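Local coordinates for protein phytochromobilin synthase (Solanum lycopersicum, PDB 6KME) that probably reduces biliverdin IX alpha to phytochromobilin with electrons from ferredoxin, a key step in making the phytochrome chromophore, at residues 108-116 with 126-134; 143-154 with 173-181. The protein carries 1 engineered substitution. All blocks are in the same frame, centred on the assembly; numbering follows the deposited sequence.

Contact 1: residues 108-116 with 126-134. With BLA (biliverdine IX alpha), chain B.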
loop_
_atom_site.group_PDB
_atom_site.type_symbol
_atom_site.label_atom_id
_atom_site.label_comp_id
_atom_site.label_asym_id
_atom_site.label_seq_id
_atom_site.Cartn_x
_atom_site.Cartn_y
_atom_site.Cartn_z
ATOM N N PHE A 108 17.361 3.665 2.117
ATOM C CA PHE A 108 16.803 4.412 0.991
ATOM C C PHE A 108 15.424 4.923 1.380
ATOM O O PHE A 108 14.449 4.163 1.381
ATOM C CB PHE A 108 16.746 3.529 -0.247
ATOM C CG PHE A 108 18.081 2.947 -0.618
ATOM C CD1 PHE A 108 18.951 3.643 -1.446
ATOM C CD2 PHE A 108 18.485 1.727 -0.104
ATOM C CE1 PHE A 108 20.186 3.115 -1.777
ATOM C CE2 PHE A 108 19.722 1.194 -0.424
ATOM C CZ PHE A 108 20.578 1.889 -1.262
ATOM N N ASP A 109 15.330 6.225 1.671
ATOM C CA ASP A 109 14.096 6.778 2.237
ATOM C C ASP A 109 12.980 6.967 1.205
ATOM O O ASP A 109 12.164 7.892 1.325
ATOM C CB ASP A 109 14.399 8.111 2.931
ATOM C CG ASP A 109 14.752 9.222 1.953
ATOM O OD1 ASP A 109 15.174 8.921 0.815
ATOM O OD2 ASP A 109 14.605 10.403 2.334
ATOM N N LEU A 110 12.911 6.068 0.222
ATOM C CA LEU A 110 11.896 6.135 -0.825
ATOM C C LEU A 110 10.482 6.025 -0.261
ATOM O O LEU A 110 10.256 5.387 0.774
ATOM C CB LEU A 110 12.087 5.002 -1.835
ATOM C CG LEU A 110 13.226 5.126 -2.830
ATOM C CD1 LEU A 110 13.737 3.740 -3.185
ATOM C CD2 LEU A 110 12.718 5.864 -4.054
ATOM N N PRO A 111 9.501 6.590 -0.961
ATOM C CA PRO A 111 8.110 6.248 -0.671
ATOM C C PRO A 111 7.869 4.758 -0.875
ATOM O O PRO A 111 8.574 4.076 -1.622
ATOM C CB PRO A 111 7.313 7.088 -1.680
ATOM C CG PRO A 111 8.206 8.243 -2.011
ATOM C CD PRO A 111 9.617 7.678 -1.955
ATOM N N ILE A 112 6.856 4.255 -0.178
ATOM C CA ILE A 112 6.387 2.885 -0.347
ATOM C C ILE A 112 5.365 2.854 -1.479
ATOM O O ILE A 112 4.349 3.553 -1.426
ATOM C CB ILE A 112 5.787 2.355 0.960
ATOM C CG1 ILE A 112 6.915 2.142 1.973
ATOM C CG2 ILE A 112 4.994 1.091 0.695
ATOM C CD1 ILE A 112 6.443 1.960 3.413
ATOM N N PHE A 113 5.639 2.066 -2.521
ATOM C CA PHE A 113 4.666 1.912 -3.592
ATOM C C PHE A 113 3.541 1.015 -3.105
ATOM O O PHE A 113 3.788 -0.032 -2.504
ATOM C CB PHE A 113 5.289 1.332 -4.869
ATOM C CG PHE A 113 4.310 1.273 -6.023
ATOM C CD1 PHE A 113 4.101 2.391 -6.830
ATOM C CD2 PHE A 113 3.551 0.124 -6.259
ATOM C CE1 PHE A 113 3.157 2.359 -7.878
ATOM C CE2 PHE A 113 2.614 0.082 -7.290
ATOM C CZ PHE A 113 2.420 1.204 -8.108
ATOM N N CYS A 114 2.300 1.424 -3.374
ATOM C CA CYS A 114 1.123 0.791 -2.786
ATOM C C CYS A 114 0.011 0.710 -3.829
ATOM O O CYS A 114 -0.441 1.743 -4.334
ATOM C CB CYS A 114 0.674 1.584 -1.554
ATOM S SG CYS A 114 -0.920 1.104 -0.839
ATOM N N ALA A 115 -0.424 -0.508 -4.160
ATOM C CA ALA A 115 -1.581 -0.720 -5.035
ATOM C C ALA A 115 -2.476 -1.764 -4.385
ATOM O O ALA A 115 -2.073 -2.924 -4.228
ATOM C CB ALA A 115 -1.164 -1.164 -6.436
ATOM N N ASN A 116 -3.681 -1.348 -3.996
ATOM C CA ASN A 116 -4.655 -2.208 -3.320
ATOM C C ASN A 116 -5.979 -2.088 -4.070
ATOM O O ASN A 116 -6.724 -1.113 -3.896
ATOM C CB ASN A 116 -4.807 -1.829 -1.851
ATOM C CG ASN A 116 -3.673 -2.352 -1.002
ATOM O OD1 ASN A 116 -2.596 -1.762 -0.958
ATOM N ND2 ASN A 116 -3.900 -3.472 -0.337
ATOM N N ILE A 126 -10.448 1.178 -4.623
ATOM C CA ILE A 126 -9.095 1.293 -5.167
ATOM C C ILE A 126 -8.280 2.275 -4.332
ATOM O O ILE A 126 -8.711 3.415 -4.109
ATOM C CB ILE A 126 -9.126 1.774 -6.633
ATOM C CG1 ILE A 126 -10.035 0.893 -7.503
ATOM C CG2 ILE A 126 -7.712 1.886 -7.204
ATOM C CD1 ILE A 126 -9.513 -0.525 -7.710
ATOM N N VAL A 127 -7.091 1.852 -3.902
ATOM C CA VAL A 127 -6.058 2.769 -3.423
ATOM C C VAL A 127 -4.783 2.521 -4.230
ATOM O O VAL A 127 -4.297 1.384 -4.317
ATOM C CB VAL A 127 -5.800 2.626 -1.907
ATOM C CG1 VAL A 127 -4.594 3.487 -1.489
ATOM C CG2 VAL A 127 -7.023 3.023 -1.094
ATOM N N LEU A 128 -4.255 3.589 -4.834
ATOM C CA LEU A 128 -3.005 3.555 -5.586
ATOM C C LEU A 128 -2.180 4.764 -5.166
ATOM O O LEU A 128 -2.652 5.901 -5.291
ATOM C CB LEU A 128 -3.282 3.579 -7.098
ATOM C CG LEU A 128 -2.070 3.694 -8.043
ATOM C CD1 LEU A 128 -1.149 2.477 -7.877
ATOM C CD2 LEU A 128 -2.550 3.834 -9.480
ATOM N N ASP A 129 -0.956 4.537 -4.669
ATOM C CA ASP A 129 -0.213 5.662 -4.116
ATOM C C ASP A 129 1.273 5.351 -4.015
ATOM O O ASP A 129 1.703 4.192 -4.035
ATOM C CB ASP A 129 -0.742 6.044 -2.732
ATOM C CG ASP A 129 -0.264 7.415 -2.265
ATOM O OD1 ASP A 129 0.077 8.283 -3.112
ATOM O OD2 ASP A 129 -0.236 7.629 -1.033
ATOM N N LEU A 130 2.048 6.428 -3.919
ATOM C CA LEU A 130 3.432 6.385 -3.438
ATOM C C LEU A 130 3.369 6.887 -1.992
ATOM O O LEU A 130 3.463 8.089 -1.736
ATOM C CB LEU A 130 4.336 7.236 -4.332
ATOM C CG LEU A 130 4.828 6.626 -5.661
ATOM C CD1 LEU A 130 3.687 6.151 -6.578
ATOM C CD2 LEU A 130 5.793 7.580 -6.438
ATOM N N ASN A 131 3.139 5.964 -1.036
ATOM C CA ASN A 131 2.911 6.367 0.363
ATOM C C ASN A 131 4.186 7.008 0.919
ATOM O O ASN A 131 5.264 6.399 0.848
ATOM C CB ASN A 131 2.522 5.179 1.275
ATOM C CG ASN A 131 1.169 4.483 0.912
ATOM O OD1 ASN A 131 1.016 3.294 1.190
ATOM N ND2 ASN A 131 0.199 5.215 0.350
ATOM N N PRO A 132 4.112 8.203 1.513
ATOM C CA PRO A 132 5.336 8.816 2.054
ATOM C C PRO A 132 5.891 8.037 3.236
ATOM O O PRO A 132 5.156 7.609 4.126
ATOM C CB PRO A 132 4.881 10.221 2.480
ATOM C CG PRO A 132 3.385 10.102 2.668
ATOM C CD PRO A 132 2.954 9.109 1.608
ATOM N N LEU A 133 7.215 7.867 3.250
ATOM C CA LEU A 133 7.837 7.221 4.401
ATOM C C LEU A 133 7.734 8.098 5.641
ATOM O O LEU A 133 7.472 7.603 6.744
ATOM C CB LEU A 133 9.304 6.896 4.102
ATOM C CG LEU A 133 10.046 6.198 5.243
ATOM C CD1 LEU A 133 9.467 4.791 5.504
ATOM C CD2 LEU A 133 11.575 6.160 4.962
ATOM N N HIS A 134 7.918 9.404 5.472
ATOM C CA HIS A 134 7.953 10.362 6.562
ATOM C C HIS A 134 6.803 11.347 6.418
ATOM O O HIS A 134 6.222 11.503 5.340
ATOM C CB HIS A 134 9.290 11.110 6.595
ATOM C CG HIS A 134 10.455 10.248 6.975
ATOM N ND1 HIS A 134 10.564 9.647 8.212
ATOM C CD2 HIS A 134 11.575 9.910 6.292
ATOM C CE1 HIS A 134 11.696 8.966 8.269
ATOM N NE2 HIS A 134 12.328 9.110 7.117
HETATM C CHA BLA B . -12.164 -0.684 1.523
HETATM N NA BLA B . -9.629 -0.140 1.492
HETATM C C1A BLA B . -10.965 0.231 1.713
HETATM C C2A BLA B . -10.964 1.624 2.164
HETATM C C3A BLA B . -9.568 2.062 2.208
HETATM C C4A BLA B . -8.762 0.952 1.789
HETATM C CMA BLA B . -8.996 3.429 2.590
HETATM C CAA BLA B . -12.268 2.383 2.538
HETATM C CBA BLA B . -12.681 1.995 3.933
HETATM C CGA BLA B . -12.019 2.949 4.994
HETATM O O1A BLA B . -12.234 4.097 4.737
HETATM O O2A BLA B . -11.436 2.362 5.858
HETATM C CHB BLA B . -7.237 0.879 1.626
HETATM N NB BLA B . -6.367 2.075 3.555
HETATM C C1B BLA B . -6.164 1.229 2.440
HETATM C C2B BLA B . -4.592 1.323 2.236
HETATM C C3B BLA B . -4.008 1.945 3.333
HETATM C C4B BLA B . -5.156 2.400 4.237
HETATM C CMB BLA B . -3.930 0.556 1.106
HETATM O OB BLA B . -5.163 2.909 5.346
HETATM C CAB BLA B . -2.646 2.347 3.844
HETATM C CBB BLA B . -2.118 2.896 4.963
HETATM N NC BLA B . -8.745 -4.502 0.164
HETATM C C1C BLA B . -7.391 -4.808 -0.104
HETATM C C2C BLA B . -7.327 -6.339 -0.197
HETATM C C3C BLA B . -8.618 -6.822 0.013
HETATM C C4C BLA B . -9.579 -5.633 0.255
HETATM C CMC BLA B . -5.971 -7.000 -0.475
HETATM O OC BLA B . -6.610 -3.875 -0.200
HETATM C CAC BLA B . -9.023 -8.254 0.014
HETATM C CBC BLA B . -8.402 -9.393 0.391
HETATM C CHD BLA B . -10.912 -5.467 0.521
HETATM N ND BLA B . -11.149 -2.930 0.990
HETATM C C1D BLA B . -11.622 -4.169 0.863
HETATM C C2D BLA B . -13.120 -4.247 1.101
HETATM C C3D BLA B . -13.544 -2.960 1.377
HETATM C C4D BLA B . -12.284 -2.049 1.320
HETATM C CMD BLA B . -13.844 -5.577 1.010
HETATM C CAD BLA B . -14.921 -2.369 1.702
HETATM C CBD BLA B . -15.438 -2.744 3.077
HETATM C CGD BLA B . -14.658 -2.077 4.295
HETATM O O1D BLA B . -14.341 -2.910 5.126
HETATM O O2D BLA B . -14.519 -0.866 4.191
#
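V127 and N116 trade backbone hydrogen bonds close to the bilin, with N116 N 2.8 Å from V127 O. Their side chains leave the same face of the sheet and meet biliverdin: V127 CG2 packs on the methine carbon CHB at 3.5 Å, while N116 ND2 gives a hydrogen bond of 2.7 Å to the lactam oxygen OC. R235 holds the other end of that amide, N116 OD1. On the opposite face, L128 CD1 reaches F113 CZ at 3.8 Å and also touches A115 CB. D129 pairs with C114, its N bonded to C114 O at 2.9 Å, and each carboxylate oxygen has its own partner: S176 OG meets OD1, and N131 ND2 binds OD2 at 2.8 Å, 27° out of the carboxylate plane. L130 CD1 sits by F113 CD1 at 3.8 Å; with CG anti to the backbone N (chi1 -175°), the F113 ring crosses both leucine side chains at a slant. N131 closes the ladder against I112, and its OD1 lies 3.3 Å from C114 CB while bonding to the Y231 hydroxyl. A leucine in place of N131 would probably leave that hydroxyl and D129 OD2 each short a partner, and the carboxylate freer to turn. Past the strand, L133 lays CD2 against CA and CB of D109, whose carboxylate is taken by Y146 and K145. This is an antiparallel beta hairpin inside the central sheet of a ferredoxin-dependent bilin reductase, where the face carrying C114, N116 and V127 lines the biliverdin pocket.

Contact 2: residues 143-154 with 173-181. With BLA (biliverdine IX alpha), chain B.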
loop_
_atom_site.group_PDB
_atom_site.type_symbol
_atom_site.label_atom_id
_atom_site.label_comp_id
_atom_site.label_asym_id
_atom_site.label_seq_id
_atom_site.Cartn_x
_atom_site.Cartn_y
_atom_site.Cartn_z
ATOM N N LYS A 143 8.268 16.201 1.550
ATOM C CA LYS A 143 7.225 16.370 0.543
ATOM C C LYS A 143 7.789 17.013 -0.722
ATOM O O LYS A 143 7.481 16.579 -1.839
ATOM C CB LYS A 143 6.069 17.201 1.117
ATOM C CG LYS A 143 4.957 17.513 0.120
ATOM C CD LYS A 143 3.993 18.549 0.682
ATOM C CE LYS A 143 2.808 18.800 -0.248
ATOM N NZ LYS A 143 2.166 20.118 0.059
ATOM N N GLU A 144 8.627 18.039 -0.566
ATOM C CA GLU A 144 9.257 18.662 -1.725
ATOM C C GLU A 144 10.248 17.717 -2.393
ATOM O O GLU A 144 10.348 17.681 -3.625
ATOM C CB GLU A 144 9.949 19.958 -1.309
ATOM C CG GLU A 144 8.988 21.117 -1.145
ATOM C CD GLU A 144 8.292 21.465 -2.447
ATOM O OE1 GLU A 144 8.978 21.962 -3.368
ATOM O OE2 GLU A 144 7.069 21.223 -2.557
ATOM N N LYS A 145 10.983 16.946 -1.593
ATOM C CA LYS A 145 11.993 16.042 -2.131
ATOM C C LYS A 145 11.390 15.043 -3.120
ATOM O O LYS A 145 12.021 14.686 -4.120
ATOM C CB LYS A 145 12.682 15.318 -0.967
ATOM C CG LYS A 145 13.717 14.282 -1.342
ATOM C CD LYS A 145 14.253 13.575 -0.098
ATOM C CE LYS A 145 15.433 12.666 -0.441
ATOM N NZ LYS A 145 16.034 11.999 0.755
ATOM N N TYR A 146 10.166 14.585 -2.869
ATOM C CA TYR A 146 9.644 13.452 -3.619
ATOM C C TYR A 146 8.408 13.739 -4.459
ATOM O O TYR A 146 8.171 13.011 -5.430
ATOM C CB TYR A 146 9.337 12.279 -2.673
ATOM C CG TYR A 146 10.572 11.456 -2.369
ATOM C CD1 TYR A 146 11.235 10.773 -3.381
ATOM C CD2 TYR A 146 11.083 11.370 -1.081
ATOM C CE1 TYR A 146 12.376 10.018 -3.117
ATOM C CE2 TYR A 146 12.219 10.612 -0.804
ATOM C CZ TYR A 146 12.861 9.940 -1.830
ATOM O OH TYR A 146 13.998 9.195 -1.570
ATOM N N TYR A 147 7.611 14.754 -4.130
ATOM C CA TYR A 147 6.334 14.942 -4.810
ATOM C C TYR A 147 6.249 16.223 -5.622
ATOM O O TYR A 147 5.293 16.376 -6.386
ATOM C CB TYR A 147 5.171 14.890 -3.799
ATOM C CG TYR A 147 5.147 13.571 -3.067
ATOM C CD1 TYR A 147 4.565 12.441 -3.641
ATOM C CD2 TYR A 147 5.762 13.434 -1.831
ATOM C CE1 TYR A 147 4.579 11.209 -2.977
ATOM C CE2 TYR A 147 5.778 12.213 -1.163
ATOM C CZ TYR A 147 5.187 11.110 -1.738
ATOM O OH TYR A 147 5.214 9.910 -1.061
ATOM N N LYS A 148 7.234 17.122 -5.518
ATOM C CA LYS A 148 7.146 18.392 -6.233
ATOM C C LYS A 148 6.910 18.173 -7.721
ATOM O O LYS A 148 6.084 18.856 -8.337
ATOM C CB LYS A 148 8.416 19.213 -6.011
ATOM N N ASP A 149 7.602 17.200 -8.305
ATOM C CA ASP A 149 7.568 16.953 -9.740
ATOM C C ASP A 149 6.502 15.943 -10.153
ATOM O O ASP A 149 6.392 15.634 -11.346
ATOM C CB ASP A 149 8.951 16.489 -10.207
ATOM C CG ASP A 149 9.998 17.600 -10.115
ATOM O OD1 ASP A 149 9.624 18.786 -10.270
ATOM O OD2 ASP A 149 11.188 17.293 -9.883
ATOM N N LEU A 150 5.712 15.437 -9.204
ATOM C CA LEU A 150 4.654 14.473 -9.474
ATOM C C LEU A 150 3.247 15.044 -9.328
ATOM O O LEU A 150 2.274 14.305 -9.524
ATOM C CB LEU A 150 4.805 13.270 -8.549
ATOM C CG LEU A 150 6.092 12.474 -8.701
ATOM C CD1 LEU A 150 6.061 11.278 -7.763
ATOM C CD2 LEU A 150 6.273 12.049 -10.150
ATOM N N ILE A 151 3.112 16.328 -8.986
ATOM C CA ILE A 151 1.781 16.918 -8.827
ATOM C C ILE A 151 0.984 16.820 -10.129
ATOM O O ILE A 151 -0.216 16.527 -10.109
ATOM C CB ILE A 151 1.887 18.376 -8.325
ATOM C CG1 ILE A 151 2.553 18.436 -6.945
ATOM C CG2 ILE A 151 0.508 19.072 -8.298
ATOM C CD1 ILE A 151 2.120 17.340 -5.987
ATOM N N THR A 152 1.627 17.044 -11.284
ATOM C CA THR A 152 0.902 16.949 -12.549
ATOM C C THR A 152 0.418 15.526 -12.812
ATOM O O THR A 152 -0.661 15.329 -13.382
ATOM C CB THR A 152 1.777 17.444 -13.706
ATOM O OG1 THR A 152 2.963 16.648 -13.790
ATOM C CG2 THR A 152 2.168 18.898 -13.497
ATOM N N LEU A 153 1.196 14.522 -12.396
ATOM C CA LEU A 153 0.739 13.140 -12.528
ATOM C C LEU A 153 -0.518 12.899 -11.691
ATOM O O LEU A 153 -1.499 12.324 -12.174
ATOM C CB LEU A 153 1.847 12.166 -12.126
ATOM C CG LEU A 153 1.461 10.685 -11.949
ATOM C CD1 LEU A 153 0.990 10.043 -13.251
ATOM C CD2 LEU A 153 2.623 9.891 -11.349
ATOM N N GLY A 154 -0.506 13.332 -10.427
ATOM C CA GLY A 154 -1.689 13.178 -9.600
ATOM C C GLY A 154 -2.887 13.921 -10.154
ATOM O O GLY A 154 -4.024 13.448 -10.034
ATOM N N ARG A 173 -2.969 9.893 7.310
ATOM C CA ARG A 173 -1.611 9.999 7.846
ATOM C C ARG A 173 -0.587 9.366 6.914
ATOM O O ARG A 173 0.592 9.732 6.944
ATOM C CB ARG A 173 -1.520 9.320 9.228
ATOM C CG ARG A 173 -2.480 9.866 10.303
ATOM C CD ARG A 173 -2.602 8.957 11.557
ATOM N NE ARG A 173 -3.493 9.552 12.568
ATOM C CZ ARG A 173 -3.758 9.021 13.763
ATOM N NH1 ARG A 173 -3.204 7.864 14.113
ATOM N NH2 ARG A 173 -4.585 9.642 14.613
ATOM N N PHE A 174 -1.016 8.395 6.101
ATOM C CA PHE A 174 -0.121 7.582 5.291
ATOM C C PHE A 174 -0.213 7.857 3.793
ATOM O O PHE A 174 0.528 7.237 3.023
ATOM C CB PHE A 174 -0.390 6.091 5.578
ATOM C CG PHE A 174 -0.306 5.741 7.042
ATOM C CD1 PHE A 174 0.934 5.604 7.671
ATOM C CD2 PHE A 174 -1.465 5.598 7.809
ATOM C CE1 PHE A 174 1.022 5.301 9.030
ATOM C CE2 PHE A 174 -1.386 5.289 9.174
ATOM C CZ PHE A 174 -0.138 5.140 9.783
ATOM N N PHE A 175 -1.076 8.766 3.351
ATOM C CA PHE A 175 -1.271 8.984 1.922
ATOM C C PHE A 175 -0.500 10.216 1.454
ATOM O O PHE A 175 -0.293 11.165 2.212
ATOM C CB PHE A 175 -2.759 9.150 1.588
ATOM C CG PHE A 175 -3.557 7.874 1.681
ATOM C CD1 PHE A 175 -2.927 6.641 1.849
ATOM C CD2 PHE A 175 -4.943 7.905 1.588
ATOM C CE1 PHE A 175 -3.660 5.472 1.929
ATOM C CE2 PHE A 175 -5.693 6.720 1.667
ATOM C CZ PHE A 175 -5.050 5.515 1.835
ATOM N N SER A 176 -0.083 10.189 0.194
ATOM C CA SER A 176 0.633 11.291 -0.439
ATOM C C SER A 176 -0.352 12.230 -1.120
ATOM O O SER A 176 -1.529 11.907 -1.265
ATOM C CB SER A 176 1.629 10.729 -1.447
ATOM O OG SER A 176 1.048 10.675 -2.734
ATOM N N PRO A 177 0.099 13.413 -1.559
ATOM C CA PRO A 177 -0.806 14.321 -2.288
ATOM C C PRO A 177 -1.225 13.821 -3.660
ATOM O O PRO A 177 -2.107 14.435 -4.264
ATOM C CB PRO A 177 0.010 15.622 -2.418
ATOM C CG PRO A 177 1.152 15.484 -1.451
ATOM C CD PRO A 177 1.428 14.021 -1.361
ATOM N N ILE A 178 -0.634 12.748 -4.184
ATOM C CA ILE A 178 -1.056 12.214 -5.471
ATOM C C ILE A 178 -1.856 10.926 -5.316
ATOM O O ILE A 178 -2.068 10.216 -6.305
ATOM C CB ILE A 178 0.134 12.008 -6.426
ATOM C CG1 ILE A 178 1.085 10.918 -5.906
ATOM C CG2 ILE A 178 0.853 13.332 -6.670
ATOM C CD1 ILE A 178 2.140 10.477 -6.945
ATOM N N VAL A 179 -2.311 10.606 -4.099
ATOM C CA VAL A 179 -3.024 9.349 -3.880
ATOM C C VAL A 179 -4.247 9.272 -4.787
ATOM O O VAL A 179 -4.954 10.264 -5.013
ATOM C CB VAL A 179 -3.435 9.184 -2.406
ATOM C CG1 VAL A 179 -4.412 10.314 -1.963
ATOM C CG2 VAL A 179 -4.069 7.823 -2.186
ATOM N N ILE A 180 -4.461 8.097 -5.352
ATOM C CA ILE A 180 -5.708 7.766 -6.022
ATOM C C ILE A 180 -6.508 6.904 -5.052
ATOM O O ILE A 180 -6.169 5.739 -4.813
ATOM C CB ILE A 180 -5.469 7.042 -7.352
ATOM C CG1 ILE A 180 -4.760 7.974 -8.334
ATOM C CG2 ILE A 180 -6.800 6.523 -7.926
ATOM C CD1 ILE A 180 -4.249 7.262 -9.566
ATOM N N TRP A 181 -7.547 7.494 -4.469
ATOM C CA TRP A 181 -8.509 6.785 -3.628
ATOM C C TRP A 181 -9.834 6.948 -4.352
ATOM O O TRP A 181 -10.294 8.078 -4.552
ATOM C CB TRP A 181 -8.532 7.353 -2.202
ATOM C CG TRP A 181 -9.879 7.251 -1.495
ATOM C CD1 TRP A 181 -10.636 8.283 -0.999
ATOM C CD2 TRP A 181 -10.612 6.047 -1.223
ATOM N NE1 TRP A 181 -11.796 7.789 -0.425
ATOM C CE2 TRP A 181 -11.801 6.421 -0.547
ATOM C CE3 TRP A 181 -10.371 4.685 -1.470
ATOM C CZ2 TRP A 181 -12.755 5.481 -0.136
ATOM C CZ3 TRP A 181 -11.316 3.754 -1.058
ATOM C CH2 TRP A 181 -12.498 4.158 -0.398
HETATM C CHA BLA B . -12.164 -0.684 1.523
HETATM N NA BLA B . -9.629 -0.140 1.492
HETATM C C1A BLA B . -10.965 0.231 1.713
HETATM C C2A BLA B . -10.964 1.624 2.164
HETATM C C3A BLA B . -9.568 2.062 2.208
HETATM C C4A BLA B . -8.762 0.952 1.789
HETATM C CMA BLA B . -8.996 3.429 2.590
HETATM C CAA BLA B . -12.268 2.383 2.538
HETATM C CBA BLA B . -12.681 1.995 3.933
HETATM C CGA BLA B . -12.019 2.949 4.994
HETATM O O1A BLA B . -12.234 4.097 4.737
HETATM O O2A BLA B . -11.436 2.362 5.858
HETATM C CHB BLA B . -7.237 0.879 1.626
HETATM N NB BLA B . -6.367 2.075 3.555
HETATM C C1B BLA B . -6.164 1.229 2.440
HETATM C C2B BLA B . -4.592 1.323 2.236
HETATM C C3B BLA B . -4.008 1.945 3.333
HETATM C C4B BLA B . -5.156 2.400 4.237
HETATM C CMB BLA B . -3.930 0.556 1.106
HETATM O OB BLA B . -5.163 2.909 5.346
HETATM C CAB BLA B . -2.646 2.347 3.844
HETATM C CBB BLA B . -2.118 2.896 4.963
HETATM N NC BLA B . -8.745 -4.502 0.164
HETATM C C1C BLA B . -7.391 -4.808 -0.104
HETATM C C2C BLA B . -7.327 -6.339 -0.197
HETATM C C3C BLA B . -8.618 -6.822 0.013
HETATM C C4C BLA B . -9.579 -5.633 0.255
HETATM C CMC BLA B . -5.971 -7.000 -0.475
HETATM O OC BLA B . -6.610 -3.875 -0.200
HETATM C CAC BLA B . -9.023 -8.254 0.014
HETATM C CBC BLA B . -8.402 -9.393 0.391
HETATM C CHD BLA B . -10.912 -5.467 0.521
HETATM N ND BLA B . -11.149 -2.930 0.990
HETATM C C1D BLA B . -11.622 -4.169 0.863
HETATM C C2D BLA B . -13.120 -4.247 1.101
HETATM C C3D BLA B . -13.544 -2.960 1.377
HETATM C C4D BLA B . -12.284 -2.049 1.320
HETATM C CMD BLA B . -13.844 -5.577 1.010
HETATM C CAD BLA B . -14.921 -2.369 1.702
HETATM C CBD BLA B . -15.438 -2.744 3.077
HETATM C CGD BLA B . -14.658 -2.077 4.295
HETATM O O1D BLA B . -14.341 -2.910 5.126
HETATM O O2D BLA B . -14.519 -0.866 4.191
#
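A type I turn from S176 to V179 presses its second corner against the start of helix 151-160, bringing I178 CA within 4.3 Å of G154 CA. An ST turn stiffens it: S176 OG accepts the backbone N of I178 at 3.0 Å. I178 buries the largest area in the contact. Its CG1 lies between the backbone N and the carbonyl carbon (chi1 66°), which turns CG2 onto L150 O at 3.3 Å and sends CD1 to L150 CD1 at 4.1 Å. G154 lies flush beneath I178 CB; a side chain there would run into CG2. I151 CD1 touches P177 CB and I178 CG2 only loosely. P177 stands at about a right angle to Y147, its CD over one ring face, 4.2 Å from the centroid and 15° off the normal, a CH-pi contact. S176 CB comes obliquely to the same ring, 3.4 Å from Y147 CE1, and the tyrosine hydroxyl goes on to L130 O. From the preceding helix the extended K143 crosses the proline with CE 3.9 Å from P177 CG, while its NZ bonds to G308 O. The chain meets the bilin on both sides of the turn in sequence: before it F174 and F175 pack on the vinyl end, and after it W181 CH2 touches the propionate carbon CAA at 3.4 Å. No hydrogen bond joins helix and turn directly, so shape and apolar fit hold them together, and the polar ends look to third parties: Y147 and S176 to the strand 123-131, K143 to the C-terminal region.

Overall arrangement
Contact 1 is deep core, near the centre of the chain, and rests on a ladder of backbone hydrogen bonds; contact 2 is only partly buried, farther from that centre, and lacks any such bond across it. They meet along strand 123-131, which belongs to contact 1 and has strand 180-185, an edge strand of the seven, as its neighbour in the sheet. Polar side chains from both segments of contact 2 bond to that shared strand, so the helix and the turn are each tied to the hairpin rather than to one another. Biliverdin touches both contacts, but differently: contact 1 offers it an amide donor along with apolar atoms, whereas residues 173-181 bring aromatic rings.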